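Local coordinates for pyrroline carboxylate reductase (Plasmodium falciparum, PDB 2RCY), which probably catalyses the NADPH-dependent reduction of pyrroline-5-carboxylate to proline, and is captured here with NADP bound, at residues I5-M10 with I61-V66; M10-M15 with L34-P39. One frame throughout, in Å; residues are numbered along the deposited sequence.

Contact 1: residues I5-M10 with I61-V66. With NAP (NADP nicotinamide-adenine-dinucleotide phosphate), chain G.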
# COMPACT_ATOMS: atom_id res chain seq x y z
N ILE A 5 -30.45 46.81 19.00
CA ILE A 5 -29.50 46.80 17.89
C ILE A 5 -29.99 45.96 16.72
O ILE A 5 -30.65 44.94 16.90
CB ILE A 5 -28.07 46.34 18.31
CG1 ILE A 5 -28.10 44.94 18.91
CG2 ILE A 5 -27.44 47.35 19.26
CD1 ILE A 5 -26.99 44.04 18.40
N LYS A 6 -29.68 46.42 15.51
CA LYS A 6 -30.14 45.77 14.29
C LYS A 6 -29.05 44.88 13.70
O LYS A 6 -27.94 45.35 13.43
CB LYS A 6 -30.61 46.82 13.28
CG LYS A 6 -31.64 47.79 13.84
CD LYS A 6 -31.79 49.01 12.96
CE LYS A 6 -32.48 50.15 13.70
NZ LYS A 6 -31.61 50.73 14.76
N LEU A 7 -29.37 43.60 13.53
CA LEU A 7 -28.43 42.62 13.01
C LEU A 7 -28.74 42.35 11.54
O LEU A 7 -29.89 42.09 11.17
CB LEU A 7 -28.52 41.32 13.82
CG LEU A 7 -27.24 40.65 14.33
CD1 LEU A 7 -27.55 39.27 14.88
CD2 LEU A 7 -26.17 40.55 13.26
N GLY A 8 -27.70 42.39 10.71
CA GLY A 8 -27.85 42.17 9.27
C GLY A 8 -27.00 41.04 8.74
O GLY A 8 -25.80 40.98 9.02
N PHE A 9 -27.62 40.15 7.98
CA PHE A 9 -26.93 39.00 7.40
C PHE A 9 -26.80 39.12 5.89
O PHE A 9 -27.79 39.02 5.16
CB PHE A 9 -27.64 37.69 7.79
CG PHE A 9 -27.46 37.31 9.23
CD1 PHE A 9 -28.37 37.74 10.19
CD2 PHE A 9 -26.39 36.52 9.62
CE1 PHE A 9 -28.21 37.38 11.53
CE2 PHE A 9 -26.21 36.16 10.95
CZ PHE A 9 -27.12 36.60 11.91
N MSE A 10 -25.58 39.34 5.42
CA MSE A 10 -25.30 39.43 4.00
C MSE A 10 -25.11 38.02 3.43
O MSE A 10 -24.01 37.47 3.45
CB MSE A 10 -24.07 40.31 3.73
CG MSE A 10 -24.20 41.72 4.32
SE MSE A 10 -22.87 43.00 3.70
CE MSE A 10 -21.25 42.09 4.28
N ILE A 61 -24.86 45.97 13.45
CA ILE A 61 -23.89 44.88 13.30
C ILE A 61 -24.18 44.14 11.99
O ILE A 61 -25.29 43.67 11.76
CB ILE A 61 -23.91 43.92 14.52
CG1 ILE A 61 -23.36 44.62 15.76
CG2 ILE A 61 -23.11 42.65 14.22
CD1 ILE A 61 -23.52 43.85 17.06
N ILE A 62 -23.15 44.06 11.14
CA ILE A 62 -23.28 43.44 9.83
C ILE A 62 -22.49 42.13 9.77
O ILE A 62 -21.32 42.09 10.15
CB ILE A 62 -22.81 44.41 8.69
CG1 ILE A 62 -23.62 45.71 8.71
CG2 ILE A 62 -22.96 43.75 7.33
CD1 ILE A 62 -22.99 46.84 9.51
N VAL A 63 -23.15 41.08 9.31
CA VAL A 63 -22.53 39.76 9.19
C VAL A 63 -22.29 39.42 7.72
O VAL A 63 -23.23 39.39 6.92
CB VAL A 63 -23.37 38.64 9.86
CG1 VAL A 63 -22.66 37.30 9.78
CG2 VAL A 63 -23.68 38.99 11.30
N CYS A 64 -21.03 39.17 7.37
CA CYS A 64 -20.66 38.75 6.02
C CYS A 64 -20.74 37.23 5.92
O CYS A 64 -19.84 36.52 6.36
CB CYS A 64 -19.26 39.25 5.67
SG CYS A 64 -18.81 39.06 3.93
N ALA A 65 -21.84 36.75 5.34
CA ALA A 65 -22.11 35.31 5.28
C ALA A 65 -22.08 34.76 3.85
O ALA A 65 -22.73 33.76 3.54
CB ALA A 65 -23.45 34.99 5.95
N VAL A 66 -21.33 35.43 2.98
CA VAL A 66 -21.15 34.98 1.60
C VAL A 66 -19.92 34.08 1.46
O VAL A 66 -19.09 34.03 2.37
CB VAL A 66 -21.04 36.17 0.60
CG1 VAL A 66 -22.35 36.93 0.52
CG2 VAL A 66 -19.90 37.10 0.97
PA NAP G . -23.61 28.94 0.48
O1A NAP G . -24.63 27.96 1.02
O2A NAP G . -23.26 28.92 -0.98
O5B NAP G . -24.08 30.42 0.91
C5B NAP G . -23.82 31.58 0.11
C4B NAP G . -25.11 32.39 0.03
O4B NAP G . -24.84 33.75 -0.29
C3B NAP G . -26.05 31.84 -1.03
O3B NAP G . -27.27 31.43 -0.42
C2B NAP G . -26.28 32.99 -2.00
O2B NAP G . -27.66 33.12 -2.34
C1B NAP G . -25.80 34.22 -1.24
N9A NAP G . -25.19 35.26 -2.11
C8A NAP G . -24.60 35.07 -3.31
N7A NAP G . -24.16 36.26 -3.78
C5A NAP G . -24.48 37.20 -2.87
C6A NAP G . -24.29 38.58 -2.80
N6A NAP G . -23.67 39.24 -3.81
N1A NAP G . -24.74 39.26 -1.72
C2A NAP G . -25.36 38.62 -0.72
N3A NAP G . -25.56 37.29 -0.76
C4A NAP G . -25.12 36.56 -1.82
O3 NAP G . -22.25 28.79 1.33
PN NAP G . -22.26 28.60 2.93
O1N NAP G . -21.94 27.16 3.23
O2N NAP G . -23.51 29.23 3.50
O5D NAP G . -20.99 29.46 3.39
C5D NAP G . -20.99 30.89 3.42
C4D NAP G . -19.80 31.37 4.24
O4D NAP G . -19.87 30.84 5.56
C3D NAP G . -18.47 30.92 3.64
O3D NAP G . -17.62 32.07 3.54
C2D NAP G . -17.91 29.91 4.62
O2D NAP G . -16.49 30.04 4.77
C1D NAP G . -18.62 30.24 5.92
N1N NAP G . -18.81 29.08 6.79
C2N NAP G . -19.61 28.06 6.41
C3N NAP G . -19.80 26.96 7.24
C7N NAP G . -20.70 25.84 6.81
O7N NAP G . -21.28 25.85 5.61
N7N NAP G . -20.94 24.89 7.60
C4N NAP G . -19.15 26.91 8.47
C5N NAP G . -18.33 27.97 8.85
C6N NAP G . -18.18 29.05 7.98
P2B NAP G . -28.34 32.23 -3.51
O1X NAP G . -29.63 32.96 -3.80
O2X NAP G . -27.34 32.24 -4.64
O3X NAP G . -28.55 30.88 -2.87
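Met-10, a selenomethionine, lies across Ile-62 and Cys-64. Its SE sits 3.7 Å from Ile-62 CG2. The chain then bends at chi3 (-60°), which brings CE over Cys-64 CB. On the other sheet face Val-63 is shared by two neighbours. Its CG2 meets Leu-7 CD2 at 3.5 Å and also lies over the face of the Phe-9 ring, a CH-pi contact 4.2 Å from the centroid. Phe-9 and Val-63 run side by side and point the same way. Farther back, Leu-7 CD2 also meets Ile-61 CG2, and the CD1 atoms of Ile-5 and Ile-61 touch.

The two strands, 7-10 and 61-64, are parallel neighbours at the centre of the Rossmann-type sheet. Four backbone bonds form the usual parallel ladder, in which Gly-8 and Val-63 each bond through both N and O. The tightest is Val-63 N to Gly-8 O at 2.7 Å. Just past strand 61-64, Ala-65 N still reaches Met-10 O at 3.0 Å, but this bond is more bent (141°). Past it the chain turns toward the cofactor, and Val-66 O accepts a hydrogen bond from O3D of NADP at 2.7 Å.

Helix 14-26 backs the Leu-7 and Phe-9 side, through Leu-19, Ala-20 and Ile-23. Helices 52-58 and 71-77 close over Met-10.

Contact 2: residues M10-M15 with L34-P39. With NAP (NADP nicotinamide-adenine-dinucleotide phosphate), chain G.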
# COMPACT_ATOMS: atom_id res chain seq x y z
N MSE A 10 -25.58 39.34 5.42
CA MSE A 10 -25.30 39.43 4.00
C MSE A 10 -25.11 38.02 3.43
O MSE A 10 -24.01 37.47 3.45
CB MSE A 10 -24.07 40.31 3.73
CG MSE A 10 -24.20 41.72 4.32
SE MSE A 10 -22.87 43.00 3.70
CE MSE A 10 -21.25 42.09 4.28
N GLY A 11 -26.21 37.46 2.93
CA GLY A 11 -26.24 36.08 2.44
C GLY A 11 -26.86 35.13 3.44
O GLY A 11 -26.46 35.11 4.61
N LEU A 12 -27.84 34.35 2.99
CA LEU A 12 -28.46 33.33 3.83
C LEU A 12 -28.35 31.94 3.22
O LEU A 12 -29.35 31.32 2.85
CB LEU A 12 -29.93 33.66 4.13
CG LEU A 12 -30.33 34.59 5.27
CD1 LEU A 12 -31.76 34.30 5.67
CD2 LEU A 12 -29.43 34.47 6.49
N GLY A 13 -27.12 31.45 3.10
CA GLY A 13 -26.87 30.11 2.58
C GLY A 13 -27.07 29.05 3.64
O GLY A 13 -27.99 29.14 4.45
N GLN A 14 -26.20 28.05 3.64
CA GLN A 14 -26.28 26.97 4.62
C GLN A 14 -25.81 27.42 6.00
O GLN A 14 -26.36 27.00 7.02
CB GLN A 14 -25.51 25.74 4.15
CG GLN A 14 -26.14 25.02 2.95
CD GLN A 14 -27.46 24.32 3.28
OE1 GLN A 14 -27.83 24.16 4.44
NE2 GLN A 14 -28.16 23.89 2.24
N MSE A 15 -24.78 28.27 6.03
CA MSE A 15 -24.26 28.79 7.29
C MSE A 15 -25.00 30.05 7.73
O MSE A 15 -25.27 30.23 8.92
CB MSE A 15 -22.76 29.05 7.20
CG MSE A 15 -22.11 29.32 8.55
SE MSE A 15 -22.32 27.84 9.80
CE MSE A 15 -23.16 28.83 11.24
N LEU A 34 -33.89 41.75 13.02
CA LEU A 34 -33.05 40.83 12.26
C LEU A 34 -33.33 40.97 10.76
O LEU A 34 -34.46 40.79 10.31
CB LEU A 34 -33.27 39.38 12.72
CG LEU A 34 -32.32 38.81 13.78
CD1 LEU A 34 -32.46 39.51 15.12
CD2 LEU A 34 -32.56 37.31 13.95
N PHE A 35 -32.28 41.29 10.01
CA PHE A 35 -32.39 41.56 8.57
C PHE A 35 -31.44 40.70 7.75
O PHE A 35 -30.46 40.16 8.27
CB PHE A 35 -32.14 43.04 8.28
CG PHE A 35 -33.02 43.98 9.06
CD1 PHE A 35 -32.58 44.54 10.25
CD2 PHE A 35 -34.30 44.30 8.59
CE1 PHE A 35 -33.40 45.41 10.98
CE2 PHE A 35 -35.12 45.17 9.31
CZ PHE A 35 -34.67 45.73 10.50
N TYR A 36 -31.74 40.56 6.46
CA TYR A 36 -30.90 39.81 5.53
C TYR A 36 -31.05 40.29 4.08
O TYR A 36 -32.05 40.90 3.72
CB TYR A 36 -31.20 38.30 5.62
CG TYR A 36 -32.33 37.83 4.72
CD1 TYR A 36 -33.66 37.97 5.11
CD2 TYR A 36 -32.06 37.24 3.48
CE1 TYR A 36 -34.70 37.54 4.29
CE2 TYR A 36 -33.09 36.81 2.65
CZ TYR A 36 -34.40 36.96 3.06
OH TYR A 36 -35.42 36.53 2.24
N TYR A 37 -30.03 40.00 3.27
CA TYR A 37 -30.13 40.14 1.81
C TYR A 37 -29.50 38.96 1.08
O TYR A 37 -28.47 38.43 1.50
CB TYR A 37 -29.51 41.45 1.31
CG TYR A 37 -29.34 41.49 -0.20
CD1 TYR A 37 -30.42 41.75 -1.04
CD2 TYR A 37 -28.10 41.24 -0.79
CE1 TYR A 37 -30.27 41.76 -2.43
CE2 TYR A 37 -27.94 41.26 -2.17
CZ TYR A 37 -29.03 41.52 -2.98
OH TYR A 37 -28.87 41.54 -4.35
N GLY A 38 -30.14 38.56 -0.01
CA GLY A 38 -29.60 37.59 -0.95
C GLY A 38 -30.12 37.89 -2.35
O GLY A 38 -31.13 38.58 -2.49
N PRO A 39 -29.45 37.37 -3.39
CA PRO A 39 -29.91 37.54 -4.77
C PRO A 39 -31.27 36.88 -5.02
O PRO A 39 -31.93 37.18 -6.02
CB PRO A 39 -28.81 36.86 -5.60
CG PRO A 39 -28.15 35.92 -4.67
CD PRO A 39 -28.20 36.58 -3.33
PA NAP G . -23.61 28.94 0.48
O1A NAP G . -24.63 27.96 1.02
O2A NAP G . -23.26 28.92 -0.98
O5B NAP G . -24.08 30.42 0.91
C5B NAP G . -23.82 31.58 0.11
C4B NAP G . -25.11 32.39 0.03
O4B NAP G . -24.84 33.75 -0.29
C3B NAP G . -26.05 31.84 -1.03
O3B NAP G . -27.27 31.43 -0.42
C2B NAP G . -26.28 32.99 -2.00
O2B NAP G . -27.66 33.12 -2.34
C1B NAP G . -25.80 34.22 -1.24
N9A NAP G . -25.19 35.26 -2.11
C8A NAP G . -24.60 35.07 -3.31
N7A NAP G . -24.16 36.26 -3.78
C5A NAP G . -24.48 37.20 -2.87
C6A NAP G . -24.29 38.58 -2.80
N6A NAP G . -23.67 39.24 -3.81
N1A NAP G . -24.74 39.26 -1.72
C2A NAP G . -25.36 38.62 -0.72
N3A NAP G . -25.56 37.29 -0.76
C4A NAP G . -25.12 36.56 -1.82
O3 NAP G . -22.25 28.79 1.33
PN NAP G . -22.26 28.60 2.93
O1N NAP G . -21.94 27.16 3.23
O2N NAP G . -23.51 29.23 3.50
O5D NAP G . -20.99 29.46 3.39
C5D NAP G . -20.99 30.89 3.42
C4D NAP G . -19.80 31.37 4.24
O4D NAP G . -19.87 30.84 5.56
C3D NAP G . -18.47 30.92 3.64
O3D NAP G . -17.62 32.07 3.54
C2D NAP G . -17.91 29.91 4.62
O2D NAP G . -16.49 30.04 4.77
C1D NAP G . -18.62 30.24 5.92
N1N NAP G . -18.81 29.08 6.79
C2N NAP G . -19.61 28.06 6.41
C3N NAP G . -19.80 26.96 7.24
C7N NAP G . -20.70 25.84 6.81
O7N NAP G . -21.28 25.85 5.61
N7N NAP G . -20.94 24.89 7.60
C4N NAP G . -19.15 26.91 8.47
C5N NAP G . -18.33 27.97 8.85
C6N NAP G . -18.18 29.05 7.98
P2B NAP G . -28.34 32.23 -3.51
O1X NAP G . -29.63 32.96 -3.80
O2X NAP G . -27.34 32.24 -4.64
O3X NAP G . -28.55 30.88 -2.87
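At the first turn of the Rossmann beta-alpha-beta unit, made of strand 7-10, helix 14-26 and strand 34-37, Gly-11 meets Tyr-37 and Leu-12 meets Tyr-36. Gly-11 N donates to Tyr-37 O at 2.8 Å, with the N-H bent from the line (136°). It belongs to the parallel bridge of Met-10 with Tyr-37, the last of the pairing between the two segments.

Leu-12 crosses the Tyr-36 side chain at about a right angle. Its CD1 lies over one face of the ring, a CH-pi contact 3.9 Å from the centroid, and Leu-12 CG rests on Tyr-36 CD2 at 3.6 Å. Tyr-36 CG sits between its own backbone N and carbonyl carbon (chi1 87°), which turns the ring toward Leu-12. The far end is held by Lys-42, whose N is hydrogen-bonded to Tyr-36 OH.

The turn carries a GxGxxG pattern, consistent with the dinucleotide fold. Gly-13 CA comes within 3.3 Å of O5B of NADP, so the backbone lies directly against the cofactor. Gln-14 N then donates to O1A at 3.1 Å, and Met-15 N to O2N in a nearly straight bond (176°). The selenomethionine side chain of Met-15 lies along the nicotinamide, with SE 3.6 Å from C4N. At the adenosine end, Pro-39 CD packs on the adenine at C4A, and Tyr-37 CD2 approaches C2A obliquely, at 3.8 Å.

Main-chain N-H groups near the start of helix 14-26 thus grip both phosphates of the diphosphate bridge. The helix dipole would probably favour that negative charge. Leu-12, by contrast, brings only apolar carbon to Tyr-36.

In the fold
Contacts 1 and 2 lie on the two sides of strand 7-10, share Met-10, and have centres about 8 Å apart. Strand 34-37 pairs with the edge of strand 7-10 that contact 1 does not use. Leu-7 O and Phe-35 N lie 2.8 Å apart, and Phe-9 N and Phe-35 O 2.9 Å, both probable hydrogen bonds. Beyond the strand ends Ala-65 CB packs 3.3 Å from Gly-11 O. Both contacts open onto the same NADP. Residues 61-66 hold the nicotinamide ribose, while 10-15 hold the diphosphate. Gly-92 N of the same chain, and Ser-225 OG of the second subunit, add further hydrogen bonds to the cofactor.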